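Local coordinates for protein extracellular ligand-binding receptor (Sphaerobacter thermophilus, PDB 4ZPJ) that probably serves as the substrate-binding protein of an ABC transporter, capturing a small solute and handing it on for uptake, at residues Y192-G205 with I243-H257. Residues are numbered along the deposited sequence; the frame is centred on the assembly and turned at random.
Sequences YRRMVLHAADYAAG and IEQAAAEADAVFAFH. With ZN (zinc ion), chain J; ZN (zinc ion), chain G.
Strands 194-200 and 252-256 pair in parallel, their axes 4.7 Å apart and 11° from alignment, and a ladder of backbone bonds running from Asp251 N to Arg194 O as far as Ala200 N to Phe256 O fixes Val196 beside Val253 and His198 beside Ala255. At the entry to the ladder the Asp251 carboxylate grips the start of strand 194-200 with both oxygens. Asp251 OD2 accepts Arg193 N at 2.8 Å and Arg194 N at 2.9 Å, the two donors coming from opposite faces of the carboxylate plane on its anti side, while Asp251 OD1 makes a salt bridge to Arg194 NH2 (2.9 Å) with guanidinium and carboxylate planes 70° apart. A leucine in place of this aspartate would probably leave both backbone N-H groups without this acceptor and the Arg194 guanidinium without its salt-bridge partner. Next along the chain from Asp251, Ala252 CB lies over one face of the Tyr192 ring, 3.8 Å from the centroid, a CH-pi contact.

On the face carrying Val196 and His198, Val196 CG2 packs on Ala246 CB (3.6 Å) and Ile243 CD1 sits over the His198 ring, so the last turn of helix 237-246 covers Val196 and His198 from this side. His198 CG stands anti to its own N (chi1 164°), which carries the imidazole out to His257, where His198 NE2 and His257 NE2 hydrogen-bond at 3.0 Å; each ND1 is satisfied elsewhere, by Val227 O and Asp287 OD2. On the other face Met195 CE abuts Phe254 CB at 3.7 Å, and Tyr202 OH meets the Phe256 ring.

This parallel pair, with helices on both faces, forms the two inner strands of the four-stranded parallel sheet in one Rossmann-like lobe of the periplasmic binding protein fold: strand 222-229 flanks 194-200, strand 281-283 flanks 252-256, helix 203-218 covers Met195 and Phe254, and helix 261-272 joins helix 237-246 on the histidine side.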
loop_
_atom_site.group_PDB
_atom_site.type_symbol
_atom_site.label_atom_id
_atom_site.label_comp_id
_atom_site.label_asym_id
_atom_site.label_seq_id
_atom_site.Cartn_x
_atom_site.Cartn_y
_atom_site.Cartn_z
ATOM N N TYR A 192 -9.570 -15.140 18.777
ATOM C CA TYR A 192 -9.453 -13.961 19.630
ATOM C C TYR A 192 -10.781 -13.243 19.725
ATOM O O TYR A 192 -11.521 -13.130 18.750
ATOM C CB TYR A 192 -8.365 -12.998 19.083
ATOM C CG TYR A 192 -6.984 -13.598 18.969
ATOM C CD1 TYR A 192 -6.560 -14.664 19.795
ATOM C CD2 TYR A 192 -6.077 -13.070 18.076
ATOM C CE1 TYR A 192 -5.273 -15.211 19.664
ATOM C CE2 TYR A 192 -4.812 -13.601 17.931
ATOM C CZ TYR A 192 -4.409 -14.661 18.716
ATOM O OH TYR A 192 -3.119 -15.142 18.515
ATOM N N ARG A 193 -11.085 -12.739 20.904
ATOM C CA ARG A 193 -12.370 -12.107 21.139
ATOM C C ARG A 193 -12.247 -10.675 21.576
ATOM O O ARG A 193 -13.171 -9.883 21.351
ATOM C CB ARG A 193 -13.202 -12.895 22.175
ATOM C CG ARG A 193 -13.591 -14.283 21.690
ATOM C CD ARG A 193 -14.509 -14.174 20.472
ATOM N NE ARG A 193 -14.866 -15.460 19.874
ATOM C CZ ARG A 193 -14.292 -16.035 18.805
ATOM N NH1 ARG A 193 -13.262 -15.480 18.137
ATOM N NH2 ARG A 193 -14.775 -17.201 18.385
ATOM N N ARG A 194 -11.136 -10.347 22.222
ATOM C CA ARG A 194 -10.935 -9.035 22.812
ATOM C C ARG A 194 -9.554 -8.573 22.404
ATOM O O ARG A 194 -8.579 -9.293 22.628
ATOM C CB ARG A 194 -11.025 -9.204 24.330
ATOM C CG ARG A 194 -12.438 -9.122 24.916
ATOM C CD ARG A 194 -12.765 -10.126 26.051
ATOM N NE ARG A 194 -11.812 -10.272 27.179
ATOM C CZ ARG A 194 -10.924 -11.280 27.359
ATOM N NH1 ARG A 194 -10.138 -11.265 28.433
ATOM N NH2 ARG A 194 -10.776 -12.300 26.485
HETATM N N MSE A 195 -9.415 -7.410 21.791
HETATM C CA MSE A 195 -8.076 -6.981 21.348
HETATM C C MSE A 195 -7.751 -5.579 21.756
HETATM O O MSE A 195 -8.661 -4.797 22.008
HETATM C CB MSE A 195 -7.912 -7.135 19.838
HETATM C CG MSE A 195 -7.850 -8.614 19.455
HETATM SE SE MSE A 195 -7.360 -8.959 17.602
HETATM C CE MSE A 195 -5.685 -7.887 17.509
ATOM N N VAL A 196 -6.442 -5.309 21.867
ATOM C CA VAL A 196 -5.853 -3.987 22.037
ATOM C C VAL A 196 -5.264 -3.529 20.721
ATOM O O VAL A 196 -4.654 -4.328 19.971
ATOM C CB VAL A 196 -4.706 -3.994 23.058
ATOM C CG1 VAL A 196 -4.027 -2.636 23.173
ATOM C CG2 VAL A 196 -5.241 -4.367 24.421
ATOM N N LEU A 197 -5.417 -2.239 20.446
ATOM C CA LEU A 197 -4.887 -1.642 19.231
ATOM C C LEU A 197 -3.794 -0.643 19.555
ATOM O O LEU A 197 -3.898 0.108 20.515
ATOM C CB LEU A 197 -5.992 -0.901 18.487
ATOM C CG LEU A 197 -7.262 -1.626 18.090
ATOM C CD1 LEU A 197 -8.122 -0.718 17.213
ATOM C CD2 LEU A 197 -6.872 -2.885 17.342
ATOM N N HIS A 198 -2.782 -0.598 18.711
ATOM C CA HIS A 198 -1.729 0.326 18.876
ATOM C C HIS A 198 -1.254 0.867 17.563
ATOM O O HIS A 198 -1.130 0.109 16.607
ATOM C CB HIS A 198 -0.570 -0.371 19.591
ATOM C CG HIS A 198 0.712 0.367 19.499
ATOM N ND1 HIS A 198 0.928 1.541 20.179
ATOM C CD2 HIS A 198 1.839 0.120 18.793
ATOM C CE1 HIS A 198 2.150 1.961 19.937
ATOM N NE2 HIS A 198 2.719 1.128 19.087
ATOM N N ALA A 199 -1.002 2.172 17.494
ATOM C CA ALA A 199 -0.427 2.776 16.296
ATOM C C ALA A 199 0.414 3.969 16.550
ATOM O O ALA A 199 0.251 4.653 17.559
ATOM C CB ALA A 199 -1.523 3.194 15.339
ATOM N N ALA A 200 1.269 4.270 15.578
ATOM C CA ALA A 200 1.937 5.554 15.539
ATOM C C ALA A 200 0.851 6.607 15.419
ATOM O O ALA A 200 -0.178 6.373 14.766
ATOM C CB ALA A 200 2.865 5.635 14.342
ATOM N N ASP A 201 1.079 7.752 16.026
ATOM C CA ASP A 201 0.056 8.787 16.151
ATOM C C ASP A 201 0.088 9.709 14.960
ATOM O O ASP A 201 0.632 10.835 15.032
ATOM C CB ASP A 201 0.304 9.628 17.410
ATOM C CG ASP A 201 -0.915 10.482 17.818
ATOM O OD1 ASP A 201 -1.909 10.557 17.032
ATOM O OD2 ASP A 201 -0.876 11.046 18.951
ATOM N N TYR A 202 -0.491 9.248 13.867
ATOM C CA TYR A 202 -0.771 10.125 12.738
ATOM C C TYR A 202 -2.004 9.589 11.985
ATOM O O TYR A 202 -2.605 8.549 12.369
ATOM C CB TYR A 202 0.479 10.325 11.850
ATOM C CG TYR A 202 0.931 9.099 11.039
ATOM C CD1 TYR A 202 1.204 7.876 11.667
ATOM C CD2 TYR A 202 1.125 9.179 9.659
ATOM C CE1 TYR A 202 1.640 6.771 10.952
ATOM C CE2 TYR A 202 1.549 8.075 8.920
ATOM C CZ TYR A 202 1.802 6.869 9.579
ATOM O OH TYR A 202 2.233 5.761 8.920
ATOM N N ALA A 203 -2.390 10.319 10.937
ATOM C CA ALA A 203 -3.643 10.077 10.247
ATOM C C ALA A 203 -3.744 8.603 9.818
ATOM O O ALA A 203 -4.706 7.956 10.153
ATOM C CB ALA A 203 -3.800 11.027 9.064
ATOM N N ALA A 204 -2.733 8.080 9.146
ATOM C CA ALA A 204 -2.775 6.708 8.636
ATOM C C ALA A 204 -2.941 5.693 9.772
ATOM O O ALA A 204 -3.653 4.689 9.634
ATOM C CB ALA A 204 -1.537 6.400 7.816
ATOM N N GLY A 205 -2.334 6.035 10.913
ATOM C CA GLY A 205 -2.450 5.265 12.150
ATOM C C GLY A 205 -3.865 5.195 12.710
ATOM O O GLY A 205 -4.381 4.116 13.006
ATOM N N ILE A 243 0.220 -1.274 26.867
ATOM C CA ILE A 243 -0.370 -2.358 26.121
ATOM C C ILE A 243 -0.495 -3.554 27.034
ATOM O O ILE A 243 -1.548 -4.167 27.060
ATOM C CB ILE A 243 0.440 -2.729 24.863
ATOM C CG1 ILE A 243 0.349 -1.592 23.834
ATOM C CG2 ILE A 243 -0.031 -4.065 24.298
ATOM C CD1 ILE A 243 1.416 -1.623 22.756
ATOM N N GLU A 244 0.550 -3.883 27.782
ATOM C CA GLU A 244 0.502 -5.036 28.667
ATOM C C GLU A 244 -0.721 -4.975 29.545
ATOM O O GLU A 244 -1.381 -5.976 29.783
ATOM C CB GLU A 244 1.722 -5.121 29.616
ATOM C CG GLU A 244 1.918 -6.562 30.125
ATOM C CD GLU A 244 2.698 -6.702 31.404
ATOM O OE1 GLU A 244 3.269 -5.695 31.880
ATOM O OE2 GLU A 244 2.769 -7.847 31.918
ATOM N N GLN A 245 -0.980 -3.801 30.080
ATOM C CA GLN A 245 -2.025 -3.652 31.088
ATOM C C GLN A 245 -3.396 -3.784 30.487
ATOM O O GLN A 245 -4.258 -4.423 31.045
ATOM C CB GLN A 245 -1.954 -2.281 31.705
ATOM C CG GLN A 245 -1.530 -2.239 33.161
ATOM C CD GLN A 245 -1.742 -0.839 33.681
ATOM O OE1 GLN A 245 -2.188 0.029 32.913
ATOM N NE2 GLN A 245 -1.421 -0.590 34.961
ATOM N N ALA A 246 -3.614 -3.128 29.356
ATOM C CA ALA A 246 -4.856 -3.285 28.649
ATOM C C ALA A 246 -5.066 -4.765 28.308
ATOM O O ALA A 246 -6.183 -5.299 28.450
ATOM C CB ALA A 246 -4.868 -2.433 27.411
ATOM N N ALA A 247 -3.990 -5.451 27.948
ATOM C CA ALA A 247 -4.103 -6.845 27.557
ATOM C C ALA A 247 -4.331 -7.800 28.686
ATOM O O ALA A 247 -4.447 -8.985 28.434
ATOM C CB ALA A 247 -2.897 -7.283 26.761
ATOM N N ALA A 248 -4.417 -7.325 29.925
ATOM C CA ALA A 248 -4.899 -8.190 30.994
ATOM C C ALA A 248 -6.322 -8.652 30.680
ATOM O O ALA A 248 -6.696 -9.784 30.971
ATOM C CB ALA A 248 -4.860 -7.473 32.349
ATOM N N GLU A 249 -7.112 -7.776 30.074
ATOM C CA GLU A 249 -8.457 -8.142 29.660
ATOM C C GLU A 249 -8.567 -8.360 28.143
ATOM O O GLU A 249 -9.575 -8.003 27.539
ATOM C CB GLU A 249 -9.442 -7.072 30.152
ATOM C CG GLU A 249 -9.558 -6.996 31.686
ATOM C CD GLU A 249 -10.069 -8.288 32.347
ATOM O OE1 GLU A 249 -9.304 -9.278 32.421
ATOM O OE2 GLU A 249 -11.231 -8.319 32.820
ATOM N N ALA A 250 -7.551 -8.955 27.521
ATOM C CA ALA A 250 -7.531 -9.068 26.063
ATOM C C ALA A 250 -6.812 -10.319 25.635
ATOM O O ALA A 250 -6.046 -10.882 26.399
ATOM C CB ALA A 250 -6.854 -7.864 25.438
ATOM N N ASP A 251 -7.056 -10.737 24.402
ATOM C CA ASP A 251 -6.409 -11.908 23.865
ATOM C C ASP A 251 -5.188 -11.596 22.955
ATOM O O ASP A 251 -4.359 -12.478 22.776
ATOM C CB ASP A 251 -7.439 -12.741 23.108
ATOM C CG ASP A 251 -8.684 -12.984 23.942
ATOM O OD1 ASP A 251 -8.491 -13.475 25.099
ATOM O OD2 ASP A 251 -9.828 -12.658 23.443
ATOM N N ALA A 252 -5.084 -10.381 22.411
ATOM C CA ALA A 252 -4.075 -10.072 21.357
ATOM C C ALA A 252 -3.967 -8.591 21.095
ATOM O O ALA A 252 -4.827 -7.849 21.509
ATOM C CB ALA A 252 -4.379 -10.781 20.022
ATOM N N VAL A 253 -2.937 -8.195 20.360
ATOM C CA VAL A 253 -2.699 -6.809 20.030
ATOM C C VAL A 253 -2.551 -6.669 18.539
ATOM O O VAL A 253 -1.936 -7.498 17.964
ATOM C CB VAL A 253 -1.338 -6.359 20.621
ATOM C CG1 VAL A 253 -1.058 -4.898 20.299
ATOM C CG2 VAL A 253 -1.360 -6.578 22.103
ATOM N N PHE A 254 -3.098 -5.628 17.936
ATOM C CA PHE A 254 -2.774 -5.251 16.567
ATOM C C PHE A 254 -1.959 -3.958 16.618
ATOM O O PHE A 254 -2.353 -3.044 17.326
ATOM C CB PHE A 254 -4.034 -5.027 15.741
ATOM C CG PHE A 254 -3.785 -4.302 14.421
ATOM C CD1 PHE A 254 -3.327 -4.983 13.292
ATOM C CD2 PHE A 254 -4.007 -2.966 14.306
ATOM C CE1 PHE A 254 -3.069 -4.313 12.089
ATOM C CE2 PHE A 254 -3.763 -2.285 13.116
ATOM C CZ PHE A 254 -3.300 -2.945 12.017
ATOM N N ALA A 255 -0.846 -3.880 15.885
ATOM C CA ALA A 255 0.004 -2.679 15.833
ATOM C C ALA A 255 0.418 -2.251 14.408
ATOM O O ALA A 255 0.807 -3.091 13.538
ATOM C CB ALA A 255 1.240 -2.900 16.644
ATOM N N PHE A 256 0.337 -0.941 14.183
ATOM C CA PHE A 256 0.759 -0.303 12.928
ATOM C C PHE A 256 1.657 0.903 13.143
ATOM O O PHE A 256 1.343 1.782 13.943
ATOM C CB PHE A 256 -0.466 0.161 12.152
ATOM C CG PHE A 256 -0.153 1.090 11.035
ATOM C CD1 PHE A 256 -0.075 2.470 11.257
ATOM C CD2 PHE A 256 0.036 0.599 9.756
ATOM C CE1 PHE A 256 0.217 3.342 10.217
ATOM C CE2 PHE A 256 0.333 1.469 8.697
ATOM C CZ PHE A 256 0.411 2.842 8.933
ATOM N N HIS A 257 2.767 0.947 12.408
ATOM C CA HIS A 257 3.666 2.103 12.382
ATOM C C HIS A 257 4.045 2.491 10.996
ATOM O O HIS A 257 4.741 3.468 10.817
ATOM C CB HIS A 257 4.957 1.797 13.111
ATOM C CG HIS A 257 4.757 1.426 14.522
ATOM N ND1 HIS A 257 4.404 0.146 14.911
ATOM C CD2 HIS A 257 4.765 2.182 15.639
ATOM C CE1 HIS A 257 4.267 0.122 16.222
ATOM N NE2 HIS A 257 4.441 1.354 16.682
HETATM ZN ZN ZN J . 4.979 -6.408 32.530
HETATM ZN ZN ZN G . -3.721 11.282 16.898
HETATM O O HOH W 1 -3.263 12.583 15.133
HETATM O O HOH W 2 -4.051 10.842 18.817
HETATM O O HOH W 3 6.386 -7.962 31.110
#